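Local coordinates for putative lipoprotein (Campylobacter jejuni subsp. jejuni, PDB 2G5G) that binds heme in a dimer that holds two hemes face to face and probably takes part in bacterial heme transport, at residues S149-A154 with V194-F199; Q170-I175 with L189-V194; F199-M204 with I228-H233. All coordinates share one frame; numbering follows the deposited sequence.

Contact 1 (S149-A154 with V194-F199); sequences SIYNGA and VEIQQF. With HEM (protoporphyrin IX containing Fe), chain B.
In I150, CG1 lies opposite the carbonyl carbon (chi1 -67°), which sets it over the F199 ring, while Y151 turns CG opposite its own backbone N (chi1 -170°), past I196 and onto the heme. This is one wall of the heme pocket of a ChaN-family protein, where helix 144-151 meets helix 187-210 and supplies the axial tyrosine ligand.

I150 carries the packing. Its CG1 stands above the centre of the F199 ring, 4.0 Å from the centroid and 10° off the normal, a CH-pi contact; CD1 rests on F199 CG at 3.6 Å. The CG2 branch meets I196 CG1 at 3.8 Å, so I150 is wedged between two side chains one helical turn apart.

I196 reaches on with CD1 to the edge of the Y151 ring, in its plane, 3.7 Å from CD1 of Y151. One face of that ring leans over the porphyrin, with HEM C1B over its centre; K192 makes a cation-pi contact with it. K200 of the second subunit is hydrogen-bonded to this same heme. The iron atom, FE, binds Y151 OH at 2.5 Å.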
loop_
_atom_site.group_PDB
_atom_site.type_symbol
_atom_site.label_atom_id
_atom_site.label_comp_id
_atom_site.label_asym_id
_atom_site.label_seq_id
_atom_site.Cartn_x
_atom_site.Cartn_y
_atom_site.Cartn_z
ATOM N N SER A 149 -0.159 6.842 -8.506
ATOM C CA SER A 149 0.526 8.087 -8.846
ATOM C C SER A 149 0.385 9.186 -7.786
ATOM O O SER A 149 1.335 9.924 -7.527
ATOM C CB SER A 149 0.068 8.589 -10.210
ATOM O OG SER A 149 0.698 9.815 -10.511
ATOM N N ILE A 150 -0.802 9.298 -7.177
ATOM C CA ILE A 150 -1.030 10.246 -6.079
ATOM C C ILE A 150 -0.194 9.875 -4.834
ATOM O O ILE A 150 0.465 10.728 -4.247
ATOM C CB ILE A 150 -2.547 10.368 -5.741
ATOM C CG1 ILE A 150 -3.280 11.034 -6.921
ATOM C CG2 ILE A 150 -2.762 11.145 -4.430
ATOM C CD1 ILE A 150 -4.700 10.528 -7.150
ATOM N N TYR A 151 -0.241 8.603 -4.456
ATOM C CA TYR A 151 0.549 8.050 -3.359
ATOM C C TYR A 151 2.044 8.375 -3.502
ATOM O O TYR A 151 2.687 8.812 -2.545
ATOM C CB TYR A 151 0.346 6.541 -3.333
ATOM C CG TYR A 151 0.899 5.815 -2.123
ATOM C CD1 TYR A 151 0.122 5.631 -0.984
ATOM C CD2 TYR A 151 2.180 5.275 -2.140
ATOM C CE1 TYR A 151 0.613 4.942 0.121
ATOM C CE2 TYR A 151 2.691 4.591 -1.037
ATOM C CZ TYR A 151 1.897 4.418 0.089
ATOM O OH TYR A 151 2.389 3.728 1.182
ATOM N N ASN A 152 2.576 8.190 -4.709
ATOM C CA ASN A 152 3.978 8.475 -4.988
ATOM C C ASN A 152 4.296 9.977 -5.060
ATOM O O ASN A 152 5.458 10.376 -5.151
ATOM C CB ASN A 152 4.435 7.701 -6.234
ATOM C CG ASN A 152 4.410 6.183 -6.020
ATOM O OD1 ASN A 152 4.574 5.696 -4.898
ATOM N ND2 ASN A 152 4.186 5.434 -7.092
ATOM N N GLY A 153 3.262 10.813 -4.987
ATOM C CA GLY A 153 3.444 12.258 -4.851
ATOM C C GLY A 153 3.085 13.073 -6.086
ATOM O O GLY A 153 3.861 13.126 -7.063
ATOM N N ALA A 154 1.912 13.707 -6.033
ATOM C CA ALA A 154 1.454 14.624 -7.070
ATOM C C ALA A 154 1.172 15.987 -6.428
ATOM O O ALA A 154 1.233 16.109 -5.205
ATOM C CB ALA A 154 0.208 14.071 -7.753
ATOM N N VAL A 194 -4.971 10.235 3.273
ATOM C CA VAL A 194 -5.892 11.386 3.295
ATOM C C VAL A 194 -5.969 12.040 1.918
ATOM O O VAL A 194 -7.073 12.276 1.413
ATOM C CB VAL A 194 -5.523 12.440 4.370
ATOM C CG1 VAL A 194 -6.392 13.691 4.214
ATOM C CG2 VAL A 194 -5.690 11.863 5.763
ATOM N N GLU A 195 -4.811 12.306 1.306
ATOM C CA GLU A 195 -4.768 12.910 -0.023
ATOM C C GLU A 195 -5.437 12.054 -1.084
ATOM O O GLU A 195 -6.114 12.598 -1.974
ATOM C CB GLU A 195 -3.352 13.312 -0.444
ATOM C CG GLU A 195 -2.852 14.568 0.301
ATOM C CD GLU A 195 -3.880 15.712 0.313
ATOM O OE1 GLU A 195 -4.339 16.136 1.408
ATOM O OE2 GLU A 195 -4.229 16.187 -0.791
ATOM N N ILE A 196 -5.281 10.732 -0.969
ATOM C CA ILE A 196 -5.945 9.779 -1.869
ATOM C C ILE A 196 -7.465 9.804 -1.727
ATOM O O ILE A 196 -8.179 9.743 -2.745
ATOM C CB ILE A 196 -5.422 8.328 -1.688
ATOM C CG1 ILE A 196 -4.019 8.195 -2.300
ATOM C CG2 ILE A 196 -6.339 7.301 -2.376
ATOM C CD1 ILE A 196 -3.249 7.041 -1.710
ATOM N N GLN A 197 -7.959 9.857 -0.483
ATOM C CA GLN A 197 -9.419 10.015 -0.233
ATOM C C GLN A 197 -9.938 11.304 -0.854
ATOM O O GLN A 197 -10.979 11.308 -1.533
ATOM C CB GLN A 197 -9.727 9.983 1.264
ATOM C CG GLN A 197 -11.199 9.896 1.591
ATOM C CD GLN A 197 -11.735 8.491 1.720
ATOM O OE1 GLN A 197 -12.870 8.280 2.191
ATOM N NE2 GLN A 197 -10.960 7.520 1.293
ATOM N N GLN A 198 -9.209 12.380 -0.639
ATOM C CA GLN A 198 -9.559 13.708 -1.148
ATOM C C GLN A 198 -9.652 13.712 -2.681
ATOM O O GLN A 198 -10.605 14.266 -3.264
ATOM C CB GLN A 198 -8.521 14.745 -0.683
ATOM C CG GLN A 198 -8.629 15.124 0.817
ATOM C CD GLN A 198 -9.335 16.443 1.025
ATOM O OE1 GLN A 198 -10.561 16.493 1.246
ATOM N NE2 GLN A 198 -8.588 17.522 0.927
ATOM N N PHE A 199 -8.651 13.096 -3.321
ATOM C CA PHE A 199 -8.654 12.913 -4.773
ATOM C C PHE A 199 -9.801 12.041 -5.293
ATOM O O PHE A 199 -10.371 12.372 -6.335
ATOM C CB PHE A 199 -7.306 12.352 -5.262
ATOM C CG PHE A 199 -6.282 13.409 -5.594
ATOM C CD1 PHE A 199 -5.323 13.796 -4.651
ATOM C CD2 PHE A 199 -6.233 13.974 -6.858
ATOM C CE1 PHE A 199 -4.368 14.766 -4.958
ATOM C CE2 PHE A 199 -5.271 14.943 -7.174
ATOM C CZ PHE A 199 -4.336 15.328 -6.216
HETATM C CHA HEM B . 4.801 0.779 1.349
HETATM C CHB HEM B . 1.734 1.756 -2.347
HETATM C CHC HEM B . -2.062 1.860 0.662
HETATM C CHD HEM B . 0.941 0.785 4.352
HETATM C C1A HEM B . 4.300 1.060 0.084
HETATM C C2A HEM B . 5.085 1.212 -1.136
HETATM C C3A HEM B . 4.233 1.478 -2.143
HETATM C C4A HEM B . 2.884 1.499 -1.614
HETATM C CMA HEM B . 4.594 1.719 -3.625
HETATM C CAA HEM B . 6.631 1.094 -1.225
HETATM C CBA HEM B . 7.061 -0.374 -1.228
HETATM C CGA HEM B . 8.471 -0.613 -0.685
HETATM O O1A HEM B . 9.333 0.316 -0.733
HETATM O O2A HEM B . 8.736 -1.753 -0.200
HETATM C C1B HEM B . 0.458 1.981 -1.865
HETATM C C2B HEM B . -0.672 2.544 -2.593
HETATM C C3B HEM B . -1.729 2.579 -1.769
HETATM C C4B HEM B . -1.309 2.028 -0.481
HETATM C CMB HEM B . -0.646 3.027 -4.058
HETATM C CAB HEM B . -3.140 3.113 -2.144
HETATM C CBB HEM B . -4.180 2.981 -1.309
HETATM C C1C HEM B . -1.580 1.554 1.919
HETATM C C2C HEM B . -2.375 1.417 3.126
HETATM C C3C HEM B . -1.545 1.115 4.135
HETATM C C4C HEM B . -0.191 1.055 3.609
HETATM C CMC HEM B . -3.911 1.581 3.210
HETATM C CAC HEM B . -1.934 0.875 5.615
HETATM C CBC HEM B . -2.855 -0.037 5.949
HETATM C C1D HEM B . 2.254 0.676 3.937
HETATM C C2D HEM B . 3.380 0.345 4.786
HETATM C C3D HEM B . 4.600 0.336 3.853
HETATM C C4D HEM B . 4.081 0.661 2.531
HETATM C CMD HEM B . 3.349 0.062 6.305
HETATM C CAD HEM B . 6.066 0.037 4.249
HETATM C CBD HEM B . 6.589 -1.098 3.371
HETATM C CGD HEM B . 7.073 -2.255 4.212
HETATM O O1D HEM B . 6.359 -3.292 4.272
HETATM O O2D HEM B . 8.174 -2.154 4.820
HETATM N NA HEM B . 2.959 1.250 -0.246
HETATM N NB HEM B . 0.020 1.676 -0.588
HETATM N NC HEM B . -0.250 1.318 2.255
HETATM N ND HEM B . 2.715 0.851 2.641
HETATM FE FE HEM B . 1.341 1.465 1.050
#

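Contact 2 (Q170-I175 with L189-V194); sequences QLFDII and LLDKLV. With HEM (protoporphyrin IX containing Fe), chain B.
F172 packs on L190, and I175 on V194, where helix 165-179 passes helix 187-210, the short segments running at 114° to each other with their axes 9.1 Å apart. Apolar contacts do most of the work. L190 divides its branches between two partners: CD1 goes to F172 CZ at 3.7 Å, and CD2 to I175 CG2 at 3.8 Å, sliding past that isoleucine in the opposite direction. The phenyl ring, swung out by a chi1 of -169°, crosses the L190 side chain at about a right angle. V194 presses CG2 against the backbone of the other helix, 3.5 Å from F172 CA, and its CG1 touches L171 CB. In return I175 pushes CD1 against the main chain of L193, so each helix receives a methyl from the other close to its backbone.

One polar group joins the edge of this packing. D191 OD1 lies near the F172 ring plane, 3.3 Å from CE1, facing the C-H edge; the carboxylate is turned 60° from the ring, and its other oxygen, OD2, has a long, weak ion pair with K187.

The third kind of contact is with heme. L193 CD1 lies 3.7 Å from I175 CG2 and 3.5 Å from HEM CMC, linking the helix packing to the porphyrin, and L189 spreads both methyls over the meso carbon CHD and its surroundings. A crossed helix pair whose outer leucines line the porphyrin supplies part of the apolar wall of the heme pocket.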
loop_
_atom_site.group_PDB
_atom_site.type_symbol
_atom_site.label_atom_id
_atom_site.label_comp_id
_atom_site.label_asym_id
_atom_site.label_seq_id
_atom_site.Cartn_x
_atom_site.Cartn_y
_atom_site.Cartn_z
ATOM N N GLN A 170 -10.190 15.501 9.986
ATOM C CA GLN A 170 -11.245 14.521 10.230
ATOM C C GLN A 170 -10.961 13.253 9.445
ATOM O O GLN A 170 -11.170 12.164 9.951
ATOM C CB GLN A 170 -12.642 15.048 9.879
ATOM C CG GLN A 170 -13.174 16.130 10.826
ATOM C CD GLN A 170 -14.461 16.767 10.296
ATOM O OE1 GLN A 170 -14.429 17.818 9.658
ATOM N NE2 GLN A 170 -15.587 16.118 10.548
ATOM N N LEU A 171 -10.514 13.411 8.197
ATOM C CA LEU A 171 -10.161 12.273 7.361
ATOM C C LEU A 171 -8.939 11.527 7.935
ATOM O O LEU A 171 -8.893 10.304 7.923
ATOM C CB LEU A 171 -9.889 12.735 5.921
ATOM C CG LEU A 171 -11.140 12.931 5.019
ATOM C CD1 LEU A 171 -10.725 13.455 3.655
ATOM C CD2 LEU A 171 -11.972 11.661 4.870
ATOM N N PHE A 172 -7.959 12.285 8.406
ATOM C CA PHE A 172 -6.770 11.730 9.097
ATOM C C PHE A 172 -7.159 10.756 10.214
ATOM O O PHE A 172 -6.708 9.604 10.221
ATOM C CB PHE A 172 -5.935 12.875 9.654
ATOM C CG PHE A 172 -4.572 12.459 10.159
ATOM C CD1 PHE A 172 -3.445 12.590 9.347
ATOM C CD2 PHE A 172 -4.417 11.945 11.450
ATOM C CE1 PHE A 172 -2.173 12.200 9.813
ATOM C CE2 PHE A 172 -3.153 11.554 11.928
ATOM C CZ PHE A 172 -2.033 11.685 11.108
ATOM N N ASP A 173 -8.031 11.206 11.124
ATOM C CA ASP A 173 -8.431 10.411 12.301
ATOM C C ASP A 173 -9.323 9.242 11.942
ATOM O O ASP A 173 -9.286 8.190 12.589
ATOM C CB ASP A 173 -9.162 11.268 13.352
ATOM C CG ASP A 173 -8.335 12.444 13.866
ATOM O OD1 ASP A 173 -7.077 12.447 13.786
ATOM O OD2 ASP A 173 -8.970 13.387 14.372
ATOM N N ILE A 174 -10.167 9.430 10.927
ATOM C CA ILE A 174 -11.022 8.339 10.451
ATOM C C ILE A 174 -10.182 7.187 9.884
ATOM O O ILE A 174 -10.442 6.015 10.156
ATOM C CB ILE A 174 -12.012 8.841 9.368
ATOM C CG1 ILE A 174 -13.178 9.589 10.023
ATOM C CG2 ILE A 174 -12.534 7.674 8.528
ATOM C CD1 ILE A 174 -14.045 10.409 9.045
ATOM N N ILE A 175 -9.187 7.540 9.080
ATOM C CA ILE A 175 -8.365 6.556 8.403
ATOM C C ILE A 175 -7.427 5.897 9.418
ATOM O O ILE A 175 -7.238 4.671 9.411
ATOM C CB ILE A 175 -7.593 7.197 7.231
ATOM C CG1 ILE A 175 -8.587 7.672 6.139
ATOM C CG2 ILE A 175 -6.614 6.191 6.624
ATOM C CD1 ILE A 175 -7.951 8.539 5.054
ATOM N N LEU A 189 2.404 8.096 6.011
ATOM C CA LEU A 189 1.437 7.198 5.403
ATOM C C LEU A 189 -0.000 7.751 5.468
ATOM O O LEU A 189 -0.728 7.709 4.470
ATOM C CB LEU A 189 1.486 5.810 6.057
ATOM C CG LEU A 189 0.386 4.848 5.591
ATOM C CD1 LEU A 189 0.538 4.517 4.110
ATOM C CD2 LEU A 189 0.355 3.589 6.433
ATOM N N LEU A 190 -0.393 8.254 6.640
ATOM C CA LEU A 190 -1.765 8.711 6.856
ATOM C C LEU A 190 -2.071 9.946 6.015
ATOM O O LEU A 190 -3.174 10.063 5.473
ATOM C CB LEU A 190 -2.060 8.940 8.342
ATOM C CG LEU A 190 -2.337 7.697 9.189
ATOM C CD1 LEU A 190 -2.207 8.026 10.683
ATOM C CD2 LEU A 190 -3.700 7.077 8.875
ATOM N N ASP A 191 -1.094 10.838 5.874
ATOM C CA ASP A 191 -1.258 12.022 5.047
ATOM C C ASP A 191 -1.403 11.650 3.564
ATOM O O ASP A 191 -2.063 12.366 2.817
ATOM C CB ASP A 191 -0.093 13.005 5.223
ATOM C CG ASP A 191 -0.189 13.845 6.518
ATOM O OD1 ASP A 191 -1.258 13.881 7.183
ATOM O OD2 ASP A 191 0.835 14.484 6.869
ATOM N N LYS A 192 -0.778 10.542 3.155
ATOM C CA LYS A 192 -0.885 10.051 1.789
ATOM C C LYS A 192 -2.275 9.466 1.543
ATOM O O LYS A 192 -2.866 9.684 0.487
ATOM C CB LYS A 192 0.163 8.965 1.511
ATOM C CG LYS A 192 1.554 9.454 1.175
ATOM C CD LYS A 192 2.411 8.258 0.792
ATOM C CE LYS A 192 3.896 8.463 1.129
ATOM N NZ LYS A 192 4.621 7.150 0.976
ATOM N N LEU A 193 -2.762 8.702 2.512
ATOM C CA LEU A 193 -4.077 8.105 2.452
ATOM C C LEU A 193 -5.183 9.180 2.486
ATOM O O LEU A 193 -6.192 9.041 1.799
ATOM C CB LEU A 193 -4.269 7.077 3.572
ATOM C CG LEU A 193 -3.347 5.845 3.579
ATOM C CD1 LEU A 193 -3.825 4.808 4.615
ATOM C CD2 LEU A 193 -3.205 5.198 2.203
ATOM N N VAL A 194 -4.971 10.235 3.273
ATOM C CA VAL A 194 -5.892 11.386 3.295
ATOM C C VAL A 194 -5.969 12.040 1.918
ATOM O O VAL A 194 -7.073 12.276 1.413
ATOM C CB VAL A 194 -5.523 12.440 4.370
ATOM C CG1 VAL A 194 -6.392 13.691 4.214
ATOM C CG2 VAL A 194 -5.690 11.863 5.763
HETATM C CHA HEM B . 4.801 0.779 1.349
HETATM C CHB HEM B . 1.734 1.756 -2.347
HETATM C CHC HEM B . -2.062 1.860 0.662
HETATM C CHD HEM B . 0.941 0.785 4.352
HETATM C C1A HEM B . 4.300 1.060 0.084
HETATM C C2A HEM B . 5.085 1.212 -1.136
HETATM C C3A HEM B . 4.233 1.478 -2.143
HETATM C C4A HEM B . 2.884 1.499 -1.614
HETATM C CMA HEM B . 4.594 1.719 -3.625
HETATM C CAA HEM B . 6.631 1.094 -1.225
HETATM C CBA HEM B . 7.061 -0.374 -1.228
HETATM C CGA HEM B . 8.471 -0.613 -0.685
HETATM O O1A HEM B . 9.333 0.316 -0.733
HETATM O O2A HEM B . 8.736 -1.753 -0.200
HETATM C C1B HEM B . 0.458 1.981 -1.865
HETATM C C2B HEM B . -0.672 2.544 -2.593
HETATM C C3B HEM B . -1.729 2.579 -1.769
HETATM C C4B HEM B . -1.309 2.028 -0.481
HETATM C CMB HEM B . -0.646 3.027 -4.058
HETATM C CAB HEM B . -3.140 3.113 -2.144
HETATM C CBB HEM B . -4.180 2.981 -1.309
HETATM C C1C HEM B . -1.580 1.554 1.919
HETATM C C2C HEM B . -2.375 1.417 3.126
HETATM C C3C HEM B . -1.545 1.115 4.135
HETATM C C4C HEM B . -0.191 1.055 3.609
HETATM C CMC HEM B . -3.911 1.581 3.210
HETATM C CAC HEM B . -1.934 0.875 5.615
HETATM C CBC HEM B . -2.855 -0.037 5.949
HETATM C C1D HEM B . 2.254 0.676 3.937
HETATM C C2D HEM B . 3.380 0.345 4.786
HETATM C C3D HEM B . 4.600 0.336 3.853
HETATM C C4D HEM B . 4.081 0.661 2.531
HETATM C CMD HEM B . 3.349 0.062 6.305
HETATM C CAD HEM B . 6.066 0.037 4.249
HETATM C CBD HEM B . 6.589 -1.098 3.371
HETATM C CGD HEM B . 7.073 -2.255 4.212
HETATM O O1D HEM B . 6.359 -3.292 4.272
HETATM O O2D HEM B . 8.174 -2.154 4.820
HETATM N NA HEM B . 2.959 1.250 -0.246
HETATM N NB HEM B . 0.020 1.676 -0.588
HETATM N NC HEM B . -0.250 1.318 2.255
HETATM N ND HEM B . 2.715 0.851 2.641
HETATM FE FE HEM B . 1.341 1.465 1.050
#

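Contact 3 (F199-M204 with I228-H233); sequences FKDRRM and IGIPLH
H233 lies flat against helix 187-210 at D201 and R202, and this is the tight part of the contact. The backbone carbon C of D201 sits over the centre of the imidazole, and R202 N lies 3.7 Å above the ring plane nearer its rim. D201 CB comes within 3.4 Å of H233 NE2. At the ring edge R202 NE donates to H233 ND1 over 2.9 Å, nearly straight at 163° and in the plane of the imidazole, though guanidinium and ring stand 57° apart. The arginine gets there by folding: its chain bends at chi2 and chi3, bringing NE back to the histidine while NH2 goes on to K158 O and S162 OG.

Toward G229 the packing is looser, and water takes over. A water is hydrogen-bonded to D201 OD2 at 2.6 Å, I228 O at 2.6 Å and H233 NE2 at 2.9 Å, joining groups that do not bond one another directly. The other carboxylate oxygen, OD1, is held by H223 ND1. Farther along, the contact is mainly apolar: I230 CD1 meets CB of the selenomethionine M204 at 3.8 Å, the two side chains crossing at about a right angle.

The contact thus joins helix 187-210 to segment 228-233 in this ChaN-family protein. Since ND1 accepts the hydrogen bond from R202 NE, it is probably unprotonated, which would speak against an imidazolium at H233, even with the carboxylate of D201 nearby.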
loop_
_atom_site.group_PDB
_atom_site.type_symbol
_atom_site.label_atom_id
_atom_site.label_comp_id
_atom_site.label_asym_id
_atom_site.label_seq_id
_atom_site.Cartn_x
_atom_site.Cartn_y
_atom_site.Cartn_z
ATOM N N PHE A 199 -8.651 13.096 -3.321
ATOM C CA PHE A 199 -8.654 12.913 -4.773
ATOM C C PHE A 199 -9.801 12.041 -5.293
ATOM O O PHE A 199 -10.371 12.372 -6.335
ATOM C CB PHE A 199 -7.306 12.352 -5.262
ATOM C CG PHE A 199 -6.282 13.409 -5.594
ATOM C CD1 PHE A 199 -5.323 13.796 -4.651
ATOM C CD2 PHE A 199 -6.233 13.974 -6.858
ATOM C CE1 PHE A 199 -4.368 14.766 -4.958
ATOM C CE2 PHE A 199 -5.271 14.943 -7.174
ATOM C CZ PHE A 199 -4.336 15.328 -6.216
ATOM N N LYS A 200 -10.116 10.932 -4.604
ATOM C CA LYS A 200 -11.233 10.047 -4.960
ATOM C C LYS A 200 -12.525 10.852 -4.915
ATOM O O LYS A 200 -13.336 10.793 -5.834
ATOM C CB LYS A 200 -11.371 8.864 -3.988
ATOM C CG LYS A 200 -10.296 7.760 -4.140
ATOM C CD LYS A 200 -10.393 6.723 -3.033
ATOM C CE LYS A 200 -9.583 5.458 -3.404
ATOM N NZ LYS A 200 -9.588 4.531 -2.246
ATOM N N ASP A 201 -12.686 11.629 -3.849
ATOM C CA ASP A 201 -13.877 12.473 -3.647
ATOM C C ASP A 201 -14.049 13.528 -4.732
ATOM O O ASP A 201 -15.158 13.749 -5.234
ATOM C CB ASP A 201 -13.800 13.086 -2.245
ATOM C CG ASP A 201 -14.130 12.073 -1.167
ATOM O OD1 ASP A 201 -14.763 11.034 -1.496
ATOM O OD2 ASP A 201 -13.750 12.285 0.012
ATOM N N ARG A 202 -12.929 14.112 -5.155
ATOM C CA ARG A 202 -12.894 15.118 -6.193
ATOM C C ARG A 202 -13.330 14.531 -7.539
ATOM O O ARG A 202 -14.142 15.132 -8.237
ATOM C CB ARG A 202 -11.484 15.714 -6.304
ATOM C CG ARG A 202 -11.343 16.844 -7.318
ATOM C CD ARG A 202 -12.287 18.004 -7.010
ATOM N NE ARG A 202 -12.078 18.634 -5.696
ATOM C CZ ARG A 202 -11.214 19.626 -5.469
ATOM N NH1 ARG A 202 -10.446 20.107 -6.455
ATOM N NH2 ARG A 202 -11.104 20.144 -4.253
ATOM N N ARG A 203 -12.795 13.360 -7.865
ATOM C CA ARG A 203 -13.117 12.666 -9.126
ATOM C C ARG A 203 -14.579 12.239 -9.177
ATOM O O ARG A 203 -15.254 12.558 -10.152
ATOM C CB ARG A 203 -12.224 11.436 -9.331
ATOM C CG ARG A 203 -12.682 10.501 -10.487
ATOM C CD ARG A 203 -12.599 11.173 -11.840
ATOM N NE ARG A 203 -11.246 11.685 -12.104
ATOM C CZ ARG A 203 -10.203 10.938 -12.515
ATOM N NH1 ARG A 203 -10.319 9.632 -12.735
ATOM N NH2 ARG A 203 -9.034 11.524 -12.702
HETATM N N MSE A 204 -15.050 11.524 -8.149
HETATM C CA MSE A 204 -16.464 11.158 -8.059
HETATM C C MSE A 204 -17.362 12.396 -8.189
HETATM O O MSE A 204 -18.350 12.334 -8.940
HETATM C CB MSE A 204 -16.771 10.345 -6.807
HETATM C CG MSE A 204 -15.977 8.995 -6.751
HETATM SE SE MSE A 204 -16.707 7.800 -5.520
HETATM C CE MSE A 204 -15.278 8.045 -4.183
ATOM N N ILE A 228 -17.348 15.608 5.215
ATOM C CA ILE A 228 -15.950 15.373 4.808
ATOM C C ILE A 228 -15.801 14.902 3.351
ATOM O O ILE A 228 -14.675 14.748 2.869
ATOM C CB ILE A 228 -15.297 14.293 5.690
ATOM C CG1 ILE A 228 -16.097 12.981 5.598
ATOM C CG2 ILE A 228 -15.123 14.809 7.154
ATOM C CD1 ILE A 228 -15.537 11.812 6.357
ATOM N N GLY A 229 -16.924 14.608 2.691
ATOM C CA GLY A 229 -16.872 13.873 1.411
ATOM C C GLY A 229 -17.252 14.610 0.139
ATOM O O GLY A 229 -17.165 15.839 0.027
ATOM N N ILE A 230 -17.679 13.814 -0.833
ATOM C CA ILE A 230 -18.125 14.308 -2.136
ATOM C C ILE A 230 -18.987 15.600 -2.157
ATOM O O ILE A 230 -18.736 16.462 -2.992
ATOM C CB ILE A 230 -18.831 13.187 -2.921
ATOM C CG1 ILE A 230 -17.818 12.040 -3.169
ATOM C CG2 ILE A 230 -19.466 13.749 -4.257
ATOM C CD1 ILE A 230 -18.465 10.673 -3.404
ATOM N N PRO A 231 -19.991 15.728 -1.264
ATOM C CA PRO A 231 -20.781 16.994 -1.258
ATOM C C PRO A 231 -19.971 18.298 -1.172
ATOM O O PRO A 231 -20.336 19.292 -1.817
ATOM C CB PRO A 231 -21.725 16.813 -0.064
ATOM C CG PRO A 231 -21.956 15.316 -0.007
ATOM C CD PRO A 231 -20.556 14.751 -0.309
ATOM N N LEU A 232 -18.860 18.293 -0.420
ATOM C CA LEU A 232 -17.989 19.460 -0.338
ATOM C C LEU A 232 -17.342 19.777 -1.689
ATOM O O LEU A 232 -17.181 20.940 -2.047
ATOM C CB LEU A 232 -16.877 19.231 0.693
ATOM C CG LEU A 232 -17.310 18.875 2.119
ATOM C CD1 LEU A 232 -16.064 18.557 2.973
ATOM C CD2 LEU A 232 -18.115 20.045 2.703
ATOM N N HIS A 233 -16.982 18.731 -2.425
ATOM C CA HIS A 233 -16.286 18.892 -3.702
ATOM C C HIS A 233 -17.265 19.361 -4.756
ATOM O O HIS A 233 -16.929 20.231 -5.568
ATOM C CB HIS A 233 -15.584 17.591 -4.130
ATOM C CG HIS A 233 -14.525 17.147 -3.166
ATOM N ND1 HIS A 233 -13.183 17.373 -3.378
ATOM C CD2 HIS A 233 -14.615 16.505 -1.976
ATOM C CE1 HIS A 233 -12.491 16.892 -2.358
ATOM N NE2 HIS A 233 -13.335 16.360 -1.494
HETATM O O HOH W 1 -13.008 14.629 0.818
#

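Following the chain from the N terminus, helix 144-151 opens contact 1 and helix 165-179 opens contact 2. Helix 187-210 then answers both: 189-194 closes contact 2 first and 194-199 closes contact 1, so the smaller loop is nested within the larger. They share V194, and both touch the heme, with Y151 OH lying 3.6 Å from L189 CD1. Contact 3 follows in series, starting at the shared F199; its loop runs through strand 214-220 and helix 221-224 before closing at 228-233. Helix 187-210 is therefore the common spine, packed by helices 144-151 and 165-179 and by segment 228-233, while I228 packs back on I174 and L171 of helix 165-179.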